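Local coordinates for putative exotoxin (superantigen) (Streptococcus pyogenes, PDB 1TY0), which probably acts as a secreted toxin of the superantigen class, engaging T-cell receptors through a surface that it can also use to dimerize, at residues Lys48-Asp53 against Arg81-Tyr86; Phe73-Ile78 against Asp185-Tyr190; His36-Asp41 against Tyr59-Phe64; Val23-Cys28 against Ser43-Lys48. All blocks are in the same frame, centred on the assembly; numbering follows the deposited sequence.

In the fold
Contacts 1, 3 and 4 all lie within the N-terminal OB-fold domain, whereas contact 2 sets the residues after strand 69-74 against the end of helix 183-187 and the turn beyond it, in the C-terminal beta-grasp domain. Contacts 1 and 4 have centres about 10 Å apart and share Lys48; contact 4 closes before contact 1 opens along the chain. Contacts 1 and 3 alternate in sequence and meet through neighbouring strands 51-55 and 37-41, their centres about 16 Å apart. Contact 2 lies nearest the centre of the folded chain (about 8 Å, against 18 to 20 Å for the others). Each contact has at least one segment on one curled sheet, which contact 2 ties to the second domain.

Contact 1: residues Lys48-Asp53 against Arg81-Tyr86; sequences KNFSVD and RYDVYY
Ser51, Val52 and Asp53 pair in parallel with Val84, Tyr85 and Tyr86, and backbone hydrogen bonds hold the two strands together. Ser51 N donates to Asp83 O, and Tyr85 N to Ser51 O. Asp53 N donates to Tyr85 O at 2.8 Å, nearly linear at the acceptor with a C=O...N angle of 177°. This is the parallel strand pair of the OB-fold sheet.

Aromatic packing fills the start of the pairing. Asp83 CB sits over one face of the Phe50 ring in a CH-pi contact, 3.8 Å from the centroid. The Phe50 and Tyr85 rings meet obliquely, their planes 40° apart, with Phe50 CE1 3.6 Å from Tyr85 CD2. Val52 CG2 reaches the edge of the same tyrosine, and a branched valine suits this buried strand position.

The polar contacts fall in two places. Near solvent, with CG beside its backbone N (chi1 -68°), Asp83 sends its carboxylate past Phe50 to a water that donates to OD2 and to Asn49 O. Its OD1 forms a long, weak salt bridge with Lys48 NZ, 3.9 Å away. In more buried surroundings, Asp53 OD2 lies at the edge of the Tyr86 ring, 3.3 Å from CD1; OD1 lies close to Asp37 OD2, which may raise the pKa of one acid. The Tyr85 hydroxyl bonds to Lys46, whose ammonium also makes a cation-pi contact with Phe50.

Regular backbone bonds therefore fix the register, while Asp83 turns its methylene to an aromatic face and its charge to water and lysine, a division that suits the border between core and solvent.

Contact 2: residues Phe73-Ile78 against Asp185-Tyr190; sequences FGLPYI and DIFKKY
Leu75 lies across the ring of Phe187 at about a right angle, its CB over one face and 3.8 Å from the ring centroid. The line from centroid to CB leans 27° from the ring normal, so this CH-pi contact falls toward the rim, where CB comes within 3.4 Å of Phe187 CE2. Leu75 CG stands beside its own backbone N (chi1 -49°), and CD1 lies anti beyond it (chi2 -178°), which carries this methyl along the ring to CE1 and CZ. The same methyl then reaches the Tyr190 ring obliquely, 4.1 Å from CE2. A leucine suits this place because its CB and one terminal methyl can serve two aromatic neighbours at once.

Pro76 approaches Phe187 differently: its carbonyl O lies at the ring edge, in plane, 3.6 Å from CE2, where the polarised C-H bonds of the rim are directed. Between them the two residues bring a hydrocarbon to the face and an oxygen to the edge of one phenyl group. The contact joins the two domains of the staphylococcal/streptococcal toxin fold, for 73-78 continues a strand of the OB-fold domain and 185-190 takes in part of helix 183-187 of the beta-grasp domain, with Phe187 on it, and the residues that follow. Tyr18, on the N-terminal helix 5-18, also meets the Phe187 ring edge-to-face.

Tyr77 CB approaches obliquely at Phe187 CD2, next to CE2 and 4.1 Å away, while its own ring turns off to stack with Tyr88. Tyr190 gives its ring to Leu75 but keeps its hydroxyl for hydrogen bonds to Asp135 and Tyr18, which suits an amphipathic tyrosine in this buried setting.

Contact 3: residues His36-Asp41 against Tyr59-Phe64; sequences HDFYID and YITTKF
Phe38 reaches from strand 37-41 into segment 59-64, where Thr61 lies over one face of its ring and Ile60 and Phe64 meet the edge. From CB, the bond to CG runs beside the backbone N (chi1 -74°), and this carries the ring across to the other segment. CD2 is the first ring atom to meet it, 4.1 Å from Thr61 CG2. That methyl stands almost squarely above the ring in a CH-pi contact, 4.0 Å from the centroid and only 10° off the normal. Next comes CE2, which has Ile60 CG2 at the ring edge, 4.0 Å away. Farther round the rim, past CZ, CE1 points to the face of Phe64, 3.4 Å from its CD1, and CZ at the tip touches both that ring and Ile60 CG2. The two phenylalanines form a T-shaped (edge-to-face) pair with planes at 84° and centroids 4.9 Å apart.

Each residue type fits its position. Threonine offers Phe38 a methyl while its hydroxyl bonds to Thr34 O, so the polar group is satisfied within a buried site. Ile60 and Phe64 are wholly apolar, and Phe64 also packs on Val70 of strand 69-74.

Residues 61-63 form a short 3-10 turn, with Lys63 N bonded to Ile60 O and Phe64 N to Thr61 O. It lies in the connection between strands 51-55 and 69-74, where many OB folds carry a helix that caps the barrel; here the turn packs on Phe38.

Contact 4: residues Val23-Cys28 against Ser43-Lys48; sequences VDYTNC and SSYKKK
Tyr25 and Tyr45 both hold CG beside the backbone N, at chi1 -69° and -77°, and these torsions bring their rings together between strand 23-26 and helix 43-46. The strand belongs to the curled sheet of the OB-fold domain, and the short helix follows strand 37-41 of the same sheet, so the contact lays a helical turn beside the barrel's first strand.

The rings form an edge-to-face pair, the edge of Tyr25 toward the face of Tyr45, with planes at 64° and centroids 4.9 Å apart. Tyr25 CD1 stands over the centre of the Tyr45 ring and comes 3.5 Å from CG. Tyrosine suits both places in offering a broad apolar ring at a partly open surface, and at Tyr45 the hydroxyl also reaches a polar neighbour.

Lys46 crosses Tyr25 at about a right angle, its chain bent at the second torsion, so that Tyr25 OH lies beside it, 3.3 Å from Lys46 CE. Its ammonium is held by Tyr85 OH. Cys28, after the corner at Asn27, makes a sulfur-aromatic contact: SG approaches the Tyr45 ring obliquely, 4.0 Å from CE2. Asn27 and Cys28 form a G1 beta bulge opposite Val70.

At the far end of its ring Tyr45 OH donates a hydrogen bond to Thr26 O, which lies near the plane of that ring; the 2.5 Å between these two oxygens is unusually short, and its exact length is best read with caution.

Contact 1: residues Lys48-Asp53 against Arg81-Tyr86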
# COMPACT_ATOMS: atom_id res chain seq x y z
N LYS A 48 -5.33 15.80 10.98
CA LYS A 48 -4.27 15.85 11.99
C LYS A 48 -3.03 16.28 11.22
O LYS A 48 -3.03 16.25 9.99
CB LYS A 48 -4.04 14.48 12.65
CG LYS A 48 -3.58 13.37 11.71
CD LYS A 48 -3.40 12.08 12.51
CE LYS A 48 -3.06 10.91 11.61
NZ LYS A 48 -2.91 9.66 12.41
N ASN A 49 -1.99 16.72 11.92
CA ASN A 49 -0.78 17.16 11.23
C ASN A 49 -0.21 15.97 10.47
O ASN A 49 0.05 14.92 11.05
CB ASN A 49 0.26 17.70 12.21
CG ASN A 49 1.46 18.28 11.51
OD1 ASN A 49 1.33 19.10 10.61
ND2 ASN A 49 2.65 17.86 11.93
N PHE A 50 -0.03 16.14 9.16
CA PHE A 50 0.48 15.06 8.33
C PHE A 50 1.07 15.67 7.07
O PHE A 50 0.48 16.54 6.43
CB PHE A 50 -0.67 14.12 7.95
CG PHE A 50 -0.26 12.68 7.81
CD1 PHE A 50 0.64 12.29 6.82
CD2 PHE A 50 -0.77 11.71 8.67
CE1 PHE A 50 1.04 10.95 6.70
CE2 PHE A 50 -0.38 10.37 8.56
CZ PHE A 50 0.52 9.99 7.57
N SER A 51 2.25 15.20 6.69
CA SER A 51 2.87 15.73 5.49
C SER A 51 3.44 14.63 4.62
O SER A 51 3.43 13.44 4.97
CB SER A 51 3.97 16.73 5.86
OG SER A 51 4.93 16.13 6.71
N VAL A 52 3.92 15.04 3.46
CA VAL A 52 4.54 14.12 2.52
C VAL A 52 5.91 14.70 2.18
O VAL A 52 6.02 15.88 1.85
CB VAL A 52 3.73 13.99 1.22
CG1 VAL A 52 4.50 13.15 0.19
CG2 VAL A 52 2.38 13.34 1.52
N ASP A 53 6.94 13.87 2.30
CA ASP A 53 8.29 14.27 1.95
C ASP A 53 8.63 13.61 0.64
O ASP A 53 8.80 12.39 0.58
CB ASP A 53 9.31 13.84 3.00
CG ASP A 53 10.73 13.91 2.47
OD1 ASP A 53 11.03 14.84 1.69
OD2 ASP A 53 11.56 13.04 2.83
N ARG A 81 7.69 5.90 12.37
CA ARG A 81 6.73 6.18 13.43
C ARG A 81 6.07 7.55 13.27
O ARG A 81 5.09 7.85 13.96
CB ARG A 81 7.44 6.12 14.79
CG ARG A 81 8.53 7.15 14.95
CD ARG A 81 9.30 6.95 16.23
NE ARG A 81 10.49 7.80 16.27
CZ ARG A 81 11.40 7.76 17.23
NH1 ARG A 81 11.27 6.91 18.24
NH2 ARG A 81 12.46 8.56 17.17
N TYR A 82 6.59 8.36 12.36
CA TYR A 82 6.05 9.71 12.13
C TYR A 82 4.91 9.79 11.13
O TYR A 82 4.79 8.95 10.23
CB TYR A 82 7.18 10.63 11.67
CG TYR A 82 8.31 10.72 12.67
CD1 TYR A 82 8.17 11.48 13.83
CD2 TYR A 82 9.51 10.04 12.46
CE1 TYR A 82 9.21 11.57 14.75
CE2 TYR A 82 10.55 10.12 13.38
CZ TYR A 82 10.39 10.89 14.52
OH TYR A 82 11.42 11.01 15.43
N ASP A 83 4.08 10.81 11.28
CA ASP A 83 2.95 11.02 10.37
C ASP A 83 3.45 11.78 9.15
O ASP A 83 3.14 12.96 8.94
CB ASP A 83 1.82 11.77 11.07
CG ASP A 83 1.17 10.94 12.17
OD1 ASP A 83 0.91 9.74 11.93
OD2 ASP A 83 0.91 11.48 13.26
N VAL A 84 4.24 11.07 8.36
CA VAL A 84 4.83 11.60 7.15
C VAL A 84 4.94 10.45 6.16
O VAL A 84 5.32 9.34 6.54
CB VAL A 84 6.27 12.10 7.40
CG1 VAL A 84 6.88 12.60 6.09
CG2 VAL A 84 6.28 13.20 8.44
N TYR A 85 4.58 10.69 4.91
CA TYR A 85 4.73 9.67 3.88
C TYR A 85 6.05 9.99 3.15
O TYR A 85 6.32 11.15 2.85
CB TYR A 85 3.59 9.71 2.87
CG TYR A 85 2.30 9.10 3.36
CD1 TYR A 85 2.26 7.80 3.85
CD2 TYR A 85 1.11 9.82 3.30
CE1 TYR A 85 1.06 7.22 4.28
CE2 TYR A 85 -0.10 9.26 3.72
CZ TYR A 85 -0.11 7.96 4.21
OH TYR A 85 -1.31 7.41 4.59
N TYR A 86 6.84 8.96 2.87
CA TYR A 86 8.11 9.15 2.18
C TYR A 86 8.04 8.55 0.78
O TYR A 86 7.84 7.34 0.62
CB TYR A 86 9.24 8.51 2.99
CG TYR A 86 9.45 9.22 4.30
CD1 TYR A 86 10.07 10.47 4.34
CD2 TYR A 86 8.96 8.69 5.50
CE1 TYR A 86 10.19 11.18 5.53
CE2 TYR A 86 9.08 9.41 6.70
CZ TYR A 86 9.69 10.65 6.70
OH TYR A 86 9.81 11.38 7.86
O HOH W 1 -0.02 14.04 13.45

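Contact 2: residues Phe73-Ile78 against Asp185-Tyr190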
# COMPACT_ATOMS: atom_id res chain seq x y z
N PHE A 73 1.34 11.76 -6.39
CA PHE A 73 1.07 10.37 -6.73
C PHE A 73 2.42 9.70 -6.66
O PHE A 73 3.20 9.72 -7.62
CB PHE A 73 0.49 10.19 -8.13
CG PHE A 73 -0.11 8.82 -8.34
CD1 PHE A 73 0.72 7.71 -8.54
CD2 PHE A 73 -1.48 8.62 -8.25
CE1 PHE A 73 0.18 6.43 -8.64
CE2 PHE A 73 -2.03 7.34 -8.35
CZ PHE A 73 -1.19 6.25 -8.54
N GLY A 74 2.71 9.13 -5.50
CA GLY A 74 4.00 8.48 -5.31
C GLY A 74 3.88 7.18 -4.56
O GLY A 74 2.95 6.98 -3.78
N LEU A 75 4.84 6.29 -4.80
CA LEU A 75 4.83 5.00 -4.13
C LEU A 75 5.72 5.08 -2.90
O LEU A 75 6.90 5.42 -3.00
CB LEU A 75 5.32 3.91 -5.09
CG LEU A 75 4.64 3.95 -6.46
CD1 LEU A 75 5.15 2.79 -7.34
CD2 LEU A 75 3.13 3.85 -6.29
N PRO A 76 5.16 4.79 -1.71
CA PRO A 76 5.95 4.86 -0.47
C PRO A 76 7.04 3.79 -0.46
O PRO A 76 6.78 2.64 -0.82
CB PRO A 76 4.91 4.64 0.62
CG PRO A 76 3.96 3.67 -0.03
CD PRO A 76 3.80 4.27 -1.43
N TYR A 77 8.25 4.15 -0.05
CA TYR A 77 9.35 3.19 -0.03
C TYR A 77 9.77 2.78 1.38
O TYR A 77 10.54 1.83 1.57
CB TYR A 77 10.54 3.73 -0.82
CG TYR A 77 11.13 5.03 -0.30
CD1 TYR A 77 12.06 5.03 0.74
CD2 TYR A 77 10.75 6.25 -0.84
CE1 TYR A 77 12.61 6.22 1.22
CE2 TYR A 77 11.28 7.45 -0.37
CZ TYR A 77 12.21 7.43 0.66
OH TYR A 77 12.74 8.62 1.13
N ILE A 78 9.27 3.50 2.37
CA ILE A 78 9.59 3.20 3.76
C ILE A 78 8.56 3.84 4.67
O ILE A 78 7.96 4.86 4.30
CB ILE A 78 11.00 3.74 4.14
CG1 ILE A 78 11.45 3.14 5.47
CG2 ILE A 78 10.98 5.26 4.24
CD1 ILE A 78 11.79 1.67 5.39
N ASP A 185 15.17 0.85 -3.66
CA ASP A 185 16.05 0.65 -4.82
C ASP A 185 15.29 0.78 -6.14
O ASP A 185 15.75 1.45 -7.06
CB ASP A 185 16.71 -0.73 -4.80
CG ASP A 185 17.65 -0.93 -3.63
OD1 ASP A 185 18.30 0.05 -3.21
OD2 ASP A 185 17.76 -2.07 -3.16
N ILE A 186 14.13 0.12 -6.21
CA ILE A 186 13.32 0.12 -7.42
C ILE A 186 12.62 1.43 -7.73
O ILE A 186 12.47 1.81 -8.90
CB ILE A 186 12.26 -1.02 -7.36
CG1 ILE A 186 12.97 -2.38 -7.33
CG2 ILE A 186 11.33 -0.95 -8.56
CD1 ILE A 186 12.08 -3.54 -6.94
N PHE A 187 12.22 2.15 -6.69
CA PHE A 187 11.52 3.42 -6.88
C PHE A 187 12.44 4.63 -7.04
O PHE A 187 11.99 5.70 -7.45
CB PHE A 187 10.57 3.69 -5.70
CG PHE A 187 9.49 2.65 -5.51
CD1 PHE A 187 9.18 1.73 -6.51
CD2 PHE A 187 8.77 2.61 -4.32
CE1 PHE A 187 8.16 0.79 -6.33
CE2 PHE A 187 7.75 1.68 -4.12
CZ PHE A 187 7.44 0.77 -5.13
N LYS A 188 13.72 4.48 -6.74
CA LYS A 188 14.65 5.60 -6.84
C LYS A 188 14.64 6.26 -8.21
O LYS A 188 14.90 7.46 -8.33
CB LYS A 188 16.07 5.16 -6.48
CG LYS A 188 16.61 5.85 -5.23
CD LYS A 188 17.94 5.25 -4.79
CE LYS A 188 18.54 6.03 -3.62
NZ LYS A 188 17.63 6.09 -2.45
N LYS A 189 14.33 5.49 -9.25
CA LYS A 189 14.28 6.05 -10.60
C LYS A 189 13.30 7.22 -10.68
O LYS A 189 13.50 8.15 -11.46
CB LYS A 189 13.89 4.97 -11.62
CG LYS A 189 12.58 4.24 -11.31
CD LYS A 189 12.18 3.32 -12.48
CE LYS A 189 10.93 2.50 -12.17
NZ LYS A 189 11.19 1.34 -11.28
N TYR A 190 12.26 7.19 -9.85
CA TYR A 190 11.26 8.24 -9.89
C TYR A 190 11.73 9.57 -9.31
O TYR A 190 11.00 10.55 -9.33
CB TYR A 190 9.97 7.79 -9.17
CG TYR A 190 9.35 6.52 -9.73
CD1 TYR A 190 9.13 6.38 -11.10
CD2 TYR A 190 8.98 5.47 -8.89
CE1 TYR A 190 8.56 5.22 -11.63
CE2 TYR A 190 8.40 4.30 -9.41
CZ TYR A 190 8.20 4.19 -10.78
OH TYR A 190 7.63 3.05 -11.30

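Contact 3: residues His36-Asp41 against Tyr59-Phe64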
# COMPACT_ATOMS: atom_id res chain seq x y z
N HIS A 36 16.63 19.19 -2.31
CA HIS A 36 16.20 17.92 -2.88
C HIS A 36 14.91 17.34 -2.32
O HIS A 36 14.58 16.17 -2.59
CB HIS A 36 17.33 16.89 -2.74
CG HIS A 36 18.57 17.25 -3.50
ND1 HIS A 36 19.46 18.20 -3.06
CD2 HIS A 36 19.04 16.81 -4.69
CE1 HIS A 36 20.43 18.33 -3.94
NE2 HIS A 36 20.20 17.50 -4.95
N ASP A 37 14.17 18.13 -1.54
CA ASP A 37 12.91 17.63 -0.97
C ASP A 37 11.75 18.61 -1.04
O ASP A 37 11.92 19.82 -0.89
CB ASP A 37 13.10 17.25 0.50
CG ASP A 37 13.95 16.02 0.69
OD1 ASP A 37 15.19 16.14 0.60
OD2 ASP A 37 13.38 14.92 0.94
N PHE A 38 10.56 18.06 -1.26
CA PHE A 38 9.32 18.83 -1.27
C PHE A 38 8.69 18.46 0.08
O PHE A 38 8.64 17.28 0.41
CB PHE A 38 8.33 18.33 -2.32
CG PHE A 38 8.68 18.67 -3.74
CD1 PHE A 38 8.23 19.85 -4.31
CD2 PHE A 38 9.38 17.76 -4.53
CE1 PHE A 38 8.47 20.14 -5.66
CE2 PHE A 38 9.63 18.04 -5.88
CZ PHE A 38 9.18 19.23 -6.44
N TYR A 39 8.25 19.44 0.86
CA TYR A 39 7.56 19.13 2.11
C TYR A 39 6.15 19.65 1.87
O TYR A 39 5.91 20.85 1.88
CB TYR A 39 8.22 19.81 3.30
CG TYR A 39 9.50 19.11 3.67
CD1 TYR A 39 9.48 17.83 4.23
CD2 TYR A 39 10.74 19.67 3.38
CE1 TYR A 39 10.66 17.13 4.48
CE2 TYR A 39 11.93 18.98 3.62
CZ TYR A 39 11.87 17.71 4.16
OH TYR A 39 13.04 17.00 4.38
N ILE A 40 5.24 18.71 1.62
CA ILE A 40 3.85 19.02 1.29
C ILE A 40 2.86 18.67 2.38
O ILE A 40 2.92 17.59 2.98
CB ILE A 40 3.43 18.25 -0.00
CG1 ILE A 40 4.51 18.41 -1.09
CG2 ILE A 40 2.08 18.73 -0.48
CD1 ILE A 40 4.86 19.83 -1.44
N ASP A 41 1.93 19.58 2.63
CA ASP A 41 0.93 19.38 3.65
C ASP A 41 -0.31 18.63 3.18
O ASP A 41 -0.92 18.99 2.17
CB ASP A 41 0.51 20.74 4.21
CG ASP A 41 -0.45 20.61 5.38
OD1 ASP A 41 -0.30 19.65 6.16
OD2 ASP A 41 -1.33 21.48 5.54
N TYR A 59 17.94 20.14 -8.99
CA TYR A 59 17.24 21.07 -9.87
C TYR A 59 15.82 20.72 -10.28
O TYR A 59 15.41 20.94 -11.43
CB TYR A 59 18.12 21.33 -11.09
CG TYR A 59 19.46 21.90 -10.70
CD1 TYR A 59 19.56 23.18 -10.15
CD2 TYR A 59 20.62 21.14 -10.81
CE1 TYR A 59 20.78 23.68 -9.71
CE2 TYR A 59 21.85 21.63 -10.37
CZ TYR A 59 21.93 22.91 -9.83
OH TYR A 59 23.14 23.40 -9.40
N ILE A 60 15.06 20.18 -9.34
CA ILE A 60 13.66 19.84 -9.58
C ILE A 60 12.83 20.76 -8.70
O ILE A 60 11.87 21.38 -9.17
CB ILE A 60 13.37 18.36 -9.20
CG1 ILE A 60 14.08 17.42 -10.17
CG2 ILE A 60 11.86 18.11 -9.20
CD1 ILE A 60 13.65 17.56 -11.60
N THR A 61 13.19 20.88 -7.43
CA THR A 61 12.44 21.75 -6.53
C THR A 61 12.56 23.21 -6.97
O THR A 61 11.71 24.03 -6.63
CB THR A 61 12.92 21.62 -5.06
OG1 THR A 61 14.32 21.91 -4.97
CG2 THR A 61 12.65 20.22 -4.52
N THR A 62 13.60 23.53 -7.72
CA THR A 62 13.79 24.89 -8.20
C THR A 62 12.71 25.27 -9.21
O THR A 62 12.49 26.45 -9.48
CB THR A 62 15.19 25.06 -8.85
OG1 THR A 62 15.36 24.09 -9.89
CG2 THR A 62 16.28 24.88 -7.81
N LYS A 63 12.04 24.26 -9.76
CA LYS A 63 10.97 24.48 -10.74
C LYS A 63 9.67 24.86 -10.04
O LYS A 63 8.72 25.29 -10.68
CB LYS A 63 10.73 23.20 -11.56
CG LYS A 63 11.93 22.71 -12.35
CD LYS A 63 11.57 21.42 -13.08
CE LYS A 63 12.76 20.82 -13.80
NZ LYS A 63 12.39 19.54 -14.48
N PHE A 64 9.65 24.71 -8.72
CA PHE A 64 8.47 25.02 -7.92
C PHE A 64 8.71 26.17 -6.94
O PHE A 64 9.84 26.63 -6.79
CB PHE A 64 8.03 23.76 -7.16
CG PHE A 64 7.60 22.62 -8.05
CD1 PHE A 64 8.55 21.80 -8.65
CD2 PHE A 64 6.25 22.38 -8.29
CE1 PHE A 64 8.15 20.75 -9.49
CE2 PHE A 64 5.85 21.34 -9.12
CZ PHE A 64 6.80 20.52 -9.72

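Contact 4: residues Val23-Cys28 against Ser43-Lys48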
# COMPACT_ATOMS: atom_id res chain seq x y z
N VAL A 23 0.46 6.78 -2.54
CA VAL A 23 0.15 8.00 -1.80
C VAL A 23 -0.46 8.85 -2.91
O VAL A 23 0.24 9.25 -3.84
CB VAL A 23 1.43 8.67 -1.28
CG1 VAL A 23 1.08 10.03 -0.68
CG2 VAL A 23 2.08 7.78 -0.23
N ASP A 24 -1.76 9.11 -2.80
CA ASP A 24 -2.50 9.83 -3.83
C ASP A 24 -3.32 10.96 -3.22
O ASP A 24 -4.35 10.72 -2.58
CB ASP A 24 -3.43 8.81 -4.52
CG ASP A 24 -4.22 9.39 -5.67
OD1 ASP A 24 -4.30 10.63 -5.82
OD2 ASP A 24 -4.80 8.58 -6.43
N TYR A 25 -2.86 12.20 -3.41
CA TYR A 25 -3.56 13.36 -2.88
C TYR A 25 -3.51 14.50 -3.88
O TYR A 25 -2.49 14.71 -4.53
CB TYR A 25 -2.91 13.81 -1.57
CG TYR A 25 -3.13 12.81 -0.45
CD1 TYR A 25 -4.34 12.77 0.24
CD2 TYR A 25 -2.15 11.87 -0.13
CE1 TYR A 25 -4.57 11.82 1.22
CE2 TYR A 25 -2.38 10.91 0.85
CZ TYR A 25 -3.60 10.89 1.52
OH TYR A 25 -3.86 9.92 2.46
N THR A 26 -4.60 15.26 -3.98
CA THR A 26 -4.63 16.36 -4.93
C THR A 26 -4.81 17.73 -4.28
O THR A 26 -5.38 17.85 -3.19
CB THR A 26 -5.75 16.15 -5.97
OG1 THR A 26 -7.00 15.97 -5.30
CG2 THR A 26 -5.46 14.92 -6.82
N ASN A 27 -4.30 18.75 -4.96
CA ASN A 27 -4.40 20.14 -4.52
C ASN A 27 -3.84 20.36 -3.12
O ASN A 27 -4.52 20.88 -2.23
CB ASN A 27 -5.87 20.58 -4.59
CG ASN A 27 -6.05 22.07 -4.38
OD1 ASN A 27 -5.30 22.88 -4.92
ND2 ASN A 27 -7.06 22.44 -3.59
N CYS A 28 -2.58 19.98 -2.94
CA CYS A 28 -1.90 20.11 -1.66
C CYS A 28 -0.89 21.25 -1.68
O CYS A 28 -0.26 21.51 -2.70
CB CYS A 28 -1.16 18.81 -1.34
SG CYS A 28 -2.24 17.38 -1.34
N SER A 43 -2.51 17.60 5.79
CA SER A 43 -3.23 17.59 7.06
C SER A 43 -4.75 17.64 6.92
O SER A 43 -5.46 16.98 7.68
CB SER A 43 -2.77 18.76 7.95
OG SER A 43 -1.38 18.67 8.25
N SER A 44 -5.23 18.42 5.97
CA SER A 44 -6.67 18.56 5.75
C SER A 44 -7.34 17.23 5.43
O SER A 44 -8.49 17.00 5.82
CB SER A 44 -6.94 19.56 4.62
OG SER A 44 -6.35 19.14 3.40
N TYR A 45 -6.63 16.37 4.73
CA TYR A 45 -7.14 15.05 4.36
C TYR A 45 -7.13 14.09 5.54
O TYR A 45 -8.03 13.27 5.71
CB TYR A 45 -6.27 14.44 3.26
CG TYR A 45 -6.50 15.00 1.88
CD1 TYR A 45 -7.53 14.50 1.08
CD2 TYR A 45 -5.67 15.98 1.35
CE1 TYR A 45 -7.71 14.95 -0.21
CE2 TYR A 45 -5.85 16.44 0.05
CZ TYR A 45 -6.87 15.92 -0.72
OH TYR A 45 -7.04 16.35 -2.02
N LYS A 46 -6.09 14.20 6.36
CA LYS A 46 -5.90 13.34 7.52
C LYS A 46 -6.59 13.79 8.80
O LYS A 46 -6.80 12.99 9.71
CB LYS A 46 -4.40 13.19 7.80
CG LYS A 46 -3.62 12.50 6.69
CD LYS A 46 -3.92 11.01 6.69
CE LYS A 46 -3.09 10.27 5.67
NZ LYS A 46 -3.36 8.81 5.78
N LYS A 47 -6.92 15.08 8.88
CA LYS A 47 -7.55 15.65 10.06
C LYS A 47 -6.61 15.61 11.27
O LYS A 47 -7.03 15.41 12.40
CB LYS A 47 -8.86 14.92 10.39
CG LYS A 47 -9.88 14.98 9.27
CD LYS A 47 -10.09 16.40 8.79
CE LYS A 47 -10.95 16.44 7.54
NZ LYS A 47 -11.06 17.83 7.01
N LYS A 48 -5.33 15.80 10.98
CA LYS A 48 -4.27 15.85 11.99
C LYS A 48 -3.03 16.28 11.22
O LYS A 48 -3.03 16.25 9.99
CB LYS A 48 -4.04 14.48 12.65
CG LYS A 48 -3.58 13.37 11.71
CD LYS A 48 -3.40 12.08 12.51
CE LYS A 48 -3.06 10.91 11.61
NZ LYS A 48 -2.91 9.66 12.41